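Local coordinates for putative preprotein translocase, SecG subunit (Thermus thermophilus, PDB 5AWW) that is the SecG subunit of a bacterial preprotein translocase in the cell membrane and probably takes part in an early step of protein export, at residues Val15-Gln26 with Thr49-Gly60. Residues are numbered along the deposited sequence; the frame is centred on the assembly and turned at random.
Sequences VAGLLVYLVLVQ and TGGLYRLTVILG. With OLC ((2R)-2,3-dihydroxypropyl (9Z)-octadec-9-enoate), chain N; OLC ((2R)-2,3-dihydroxypropyl (9Z)-octadec-9-enoate), chain M; OLC ((2R)-2,3-dihydroxypropyl (9Z)-octadec-9-enoate), chain L.
The Gln-26 side chain runs alongside Leu-52 in the opposite sense, its carboxamide NE2 3.5 Å from Leu-52 CB, while on the helix that ends just before Gln-26 the Tyr-21 ring carries the acyl chain of a bound monoolein (OLC, chain N) at C15 on one face and Val-25 CG2 on the other, both offset toward the rim. The setting is the antiparallel hairpin of SecG, two helices, both predicted to span the membrane, whose 15-25 and 50-60 segments run at 150° with axes 10.3 Å apart. Were Tyr-21 cut back to an alanine, Val-25 CG2 and the lipid would probably lose the ring that separates them, opening a gap on the helix surface. Two leucines pack knobs-into-holes. With CG anti to the carbonyl carbon (chi1 -71°), Leu-22 brings CD1 to Leu-59 CD1 (3.6 Å) and Leu-55 CD2, and CD2 to Leu-52 CD2, while its CB meets Thr-56 CG2. Leu-59 in return fits between Val-15, Leu-18, Leu-19 and Leu-22, with Leu-19 CD1 3.6 Å from Leu-59 CB. Toward the connecting loop, Gln-26 OE1 is hydrogen-bonded to an aromatic side chain of another protein's chain, and Gln-26 NE2 gives Leu-52 O a weak hydrogen bond of 3.2 Å, bent to 124°.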
# COMPACT_ATOMS: atom_id res chain seq x y z
N VAL C 15 10.63 -27.43 2.05
CA VAL C 15 9.86 -26.57 2.94
C VAL C 15 9.32 -25.38 2.15
O VAL C 15 8.18 -24.98 2.34
CB VAL C 15 10.72 -26.07 4.13
CG1 VAL C 15 9.98 -24.97 4.89
CG2 VAL C 15 11.06 -27.22 5.06
N ALA C 16 10.15 -24.85 1.26
CA ALA C 16 9.74 -23.73 0.42
C ALA C 16 8.52 -24.08 -0.44
O ALA C 16 7.49 -23.40 -0.37
CB ALA C 16 10.89 -23.29 -0.47
N GLY C 17 8.65 -25.14 -1.23
CA GLY C 17 7.59 -25.56 -2.13
C GLY C 17 6.32 -25.94 -1.39
O GLY C 17 5.22 -25.58 -1.82
N LEU C 18 6.47 -26.66 -0.29
CA LEU C 18 5.34 -27.04 0.53
C LEU C 18 4.63 -25.80 1.07
O LEU C 18 3.40 -25.75 1.13
CB LEU C 18 5.79 -27.94 1.69
CG LEU C 18 4.72 -28.41 2.67
CD1 LEU C 18 3.59 -29.13 1.94
CD2 LEU C 18 5.34 -29.32 3.71
N LEU C 19 5.43 -24.80 1.44
CA LEU C 19 4.89 -23.55 1.95
C LEU C 19 4.10 -22.83 0.86
O LEU C 19 3.02 -22.29 1.12
CB LEU C 19 6.01 -22.66 2.48
CG LEU C 19 5.60 -21.60 3.49
CD1 LEU C 19 4.96 -22.25 4.71
CD2 LEU C 19 6.80 -20.76 3.90
N VAL C 20 4.64 -22.83 -0.35
CA VAL C 20 3.94 -22.27 -1.50
C VAL C 20 2.60 -22.96 -1.71
O VAL C 20 1.57 -22.30 -1.89
CB VAL C 20 4.77 -22.41 -2.79
CG1 VAL C 20 3.99 -21.88 -3.99
CG2 VAL C 20 6.09 -21.69 -2.65
N TYR C 21 2.61 -24.29 -1.66
CA TYR C 21 1.39 -25.07 -1.83
C TYR C 21 0.36 -24.69 -0.78
O TYR C 21 -0.80 -24.42 -1.10
CB TYR C 21 1.69 -26.57 -1.77
CG TYR C 21 0.47 -27.45 -1.96
CD1 TYR C 21 0.03 -27.78 -3.24
CD2 TYR C 21 -0.23 -27.94 -0.87
CE1 TYR C 21 -1.09 -28.58 -3.42
CE2 TYR C 21 -1.34 -28.74 -1.04
CZ TYR C 21 -1.77 -29.06 -2.32
OH TYR C 21 -2.88 -29.86 -2.49
N LEU C 22 0.78 -24.67 0.48
CA LEU C 22 -0.11 -24.35 1.59
C LEU C 22 -0.71 -22.96 1.47
O LEU C 22 -1.90 -22.77 1.73
CB LEU C 22 0.63 -24.48 2.93
CG LEU C 22 0.98 -25.89 3.40
CD1 LEU C 22 1.71 -25.81 4.73
CD2 LEU C 22 -0.26 -26.75 3.51
N VAL C 23 0.11 -21.99 1.09
CA VAL C 23 -0.37 -20.61 0.94
C VAL C 23 -1.36 -20.49 -0.21
O VAL C 23 -2.43 -19.89 -0.07
CB VAL C 23 0.81 -19.63 0.73
CG1 VAL C 23 0.30 -18.25 0.35
CG2 VAL C 23 1.65 -19.55 2.00
N LEU C 24 -1.02 -21.08 -1.36
CA LEU C 24 -1.90 -21.06 -2.53
C LEU C 24 -3.24 -21.74 -2.26
O LEU C 24 -4.28 -21.27 -2.71
CB LEU C 24 -1.21 -21.72 -3.72
CG LEU C 24 -0.14 -20.86 -4.41
CD1 LEU C 24 0.52 -21.60 -5.56
CD2 LEU C 24 -0.75 -19.55 -4.89
N VAL C 25 -3.21 -22.85 -1.52
CA VAL C 25 -4.42 -23.59 -1.18
C VAL C 25 -5.35 -22.76 -0.28
O VAL C 25 -6.57 -22.73 -0.50
CB VAL C 25 -4.09 -24.93 -0.48
CG1 VAL C 25 -5.31 -25.48 0.24
CG2 VAL C 25 -3.56 -25.93 -1.49
N GLN C 26 -4.78 -22.10 0.72
CA GLN C 26 -5.57 -21.27 1.62
C GLN C 26 -6.08 -20.02 0.92
O GLN C 26 -5.56 -18.93 1.12
CB GLN C 26 -4.76 -20.89 2.85
CG GLN C 26 -4.27 -22.07 3.67
CD GLN C 26 -3.63 -21.64 4.98
OE1 GLN C 26 -4.15 -20.77 5.68
NE2 GLN C 26 -2.50 -22.26 5.31
N THR C 49 -9.28 -23.46 8.24
CA THR C 49 -7.95 -23.91 7.84
C THR C 49 -6.96 -23.76 9.00
O THR C 49 -5.85 -23.26 8.82
CB THR C 49 -7.42 -23.12 6.62
OG1 THR C 49 -8.51 -22.56 5.88
CG2 THR C 49 -6.62 -24.03 5.70
N GLY C 50 -7.38 -24.21 10.18
CA GLY C 50 -6.58 -24.07 11.38
C GLY C 50 -5.34 -24.94 11.40
O GLY C 50 -4.26 -24.48 11.80
N GLY C 51 -5.49 -26.19 10.97
CA GLY C 51 -4.37 -27.10 10.90
C GLY C 51 -3.30 -26.58 9.96
O GLY C 51 -2.10 -26.63 10.26
N LEU C 52 -3.74 -26.07 8.81
CA LEU C 52 -2.83 -25.49 7.83
C LEU C 52 -2.32 -24.12 8.27
O LEU C 52 -1.26 -23.69 7.85
CB LEU C 52 -3.50 -25.39 6.46
CG LEU C 52 -3.77 -26.67 5.67
CD1 LEU C 52 -4.95 -27.45 6.23
CD2 LEU C 52 -3.99 -26.35 4.20
N TYR C 53 -3.10 -23.44 9.11
CA TYR C 53 -2.66 -22.18 9.71
C TYR C 53 -1.43 -22.43 10.58
O TYR C 53 -0.35 -21.84 10.37
CB TYR C 53 -3.78 -21.54 10.54
CG TYR C 53 -3.37 -20.32 11.33
CD1 TYR C 53 -2.87 -20.43 12.62
CD2 TYR C 53 -3.51 -19.04 10.79
CE1 TYR C 53 -2.50 -19.31 13.35
CE2 TYR C 53 -3.15 -17.92 11.51
CZ TYR C 53 -2.64 -18.06 12.79
OH TYR C 53 -2.27 -16.94 13.51
N ARG C 54 -1.60 -23.31 11.56
CA ARG C 54 -0.54 -23.66 12.49
C ARG C 54 0.64 -24.28 11.74
O ARG C 54 1.80 -24.04 12.07
CB ARG C 54 -1.07 -24.62 13.56
CG ARG C 54 -0.34 -24.56 14.89
CD ARG C 54 -0.84 -25.64 15.83
NE ARG C 54 -0.95 -26.93 15.15
CZ ARG C 54 0.02 -27.83 15.08
NH1 ARG C 54 1.20 -27.59 15.65
NH2 ARG C 54 -0.18 -28.97 14.43
N LEU C 55 0.33 -25.07 10.71
CA LEU C 55 1.36 -25.70 9.90
C LEU C 55 2.17 -24.67 9.13
O LEU C 55 3.39 -24.81 8.99
CB LEU C 55 0.75 -26.71 8.92
CG LEU C 55 1.74 -27.47 8.04
CD1 LEU C 55 2.79 -28.17 8.89
CD2 LEU C 55 1.01 -28.46 7.16
N THR C 56 1.50 -23.64 8.63
CA THR C 56 2.19 -22.59 7.89
C THR C 56 3.06 -21.77 8.83
O THR C 56 4.16 -21.37 8.45
CB THR C 56 1.22 -21.65 7.15
OG1 THR C 56 0.07 -21.41 7.97
CG2 THR C 56 0.78 -22.27 5.84
N VAL C 57 2.58 -21.51 10.04
CA VAL C 57 3.40 -20.78 11.00
C VAL C 57 4.67 -21.57 11.32
O VAL C 57 5.79 -21.05 11.25
CB VAL C 57 2.64 -20.49 12.31
CG1 VAL C 57 3.58 -19.87 13.33
CG2 VAL C 57 1.46 -19.57 12.04
N ILE C 58 4.48 -22.85 11.65
CA ILE C 58 5.59 -23.74 11.95
C ILE C 58 6.59 -23.81 10.79
O ILE C 58 7.80 -23.72 11.01
CB ILE C 58 5.10 -25.16 12.27
CG1 ILE C 58 4.34 -25.15 13.60
CG2 ILE C 58 6.26 -26.14 12.33
CD1 ILE C 58 3.84 -26.50 14.02
N LEU C 59 6.08 -23.96 9.58
CA LEU C 59 6.94 -24.08 8.40
C LEU C 59 7.61 -22.76 8.06
O LEU C 59 8.64 -22.73 7.39
CB LEU C 59 6.15 -24.60 7.21
CG LEU C 59 5.79 -26.08 7.26
CD1 LEU C 59 5.01 -26.49 6.02
CD2 LEU C 59 7.05 -26.93 7.40
N GLY C 60 7.01 -21.66 8.51
CA GLY C 60 7.59 -20.35 8.32
C GLY C 60 8.80 -20.24 9.22
O GLY C 60 9.87 -19.80 8.80
C18 OLC N . -2.66 -33.55 -0.68
C10 OLC N . 6.46 -30.07 -2.88
C17 OLC N . -1.45 -32.78 -0.20
C11 OLC N . 5.24 -29.83 -2.03
C16 OLC N . -0.36 -32.74 -1.26
C12 OLC N . 4.09 -30.70 -2.51
C15 OLC N . 0.79 -31.83 -0.83
C13 OLC N . 2.92 -30.67 -1.53
C14 OLC N . 1.83 -31.66 -1.94
C10 OLC M . 7.61 -26.34 16.30
C9 OLC M . 7.11 -26.93 17.40
C17 OLC M . 15.56 -26.04 13.09
C11 OLC M . 8.84 -25.45 16.35
C8 OLC M . 5.89 -27.79 17.23
C16 OLC M . 14.14 -25.50 12.93
C12 OLC M . 9.71 -25.71 15.12
C7 OLC M . 6.00 -29.08 18.03
C15 OLC M . 13.44 -25.39 14.28
C13 OLC M . 11.15 -25.27 15.35
C6 OLC M . 5.10 -30.15 17.42
C14 OLC M . 11.94 -25.25 14.05
C5 OLC M . 3.63 -29.74 17.46
C4 OLC M . 2.77 -30.68 16.61
C3 OLC M . 1.26 -30.57 16.87
C18 OLC L . 10.79 -16.09 12.01
C10 OLC L . 2.78 -14.74 11.56
C9 OLC L . 1.61 -14.80 12.20
C17 OLC L . 10.46 -15.15 10.87
C11 OLC L . 3.85 -15.77 11.80
C8 OLC L . 1.33 -15.92 13.17
C16 OLC L . 8.97 -14.82 10.85
C12 OLC L . 4.26 -16.44 10.49
C7 OLC L . 0.68 -15.36 14.44
C15 OLC L . 8.11 -16.07 10.73
C13 OLC L . 5.72 -16.89 10.53
C6 OLC L . 0.38 -16.48 15.43
C14 OLC L . 6.64 -15.69 10.73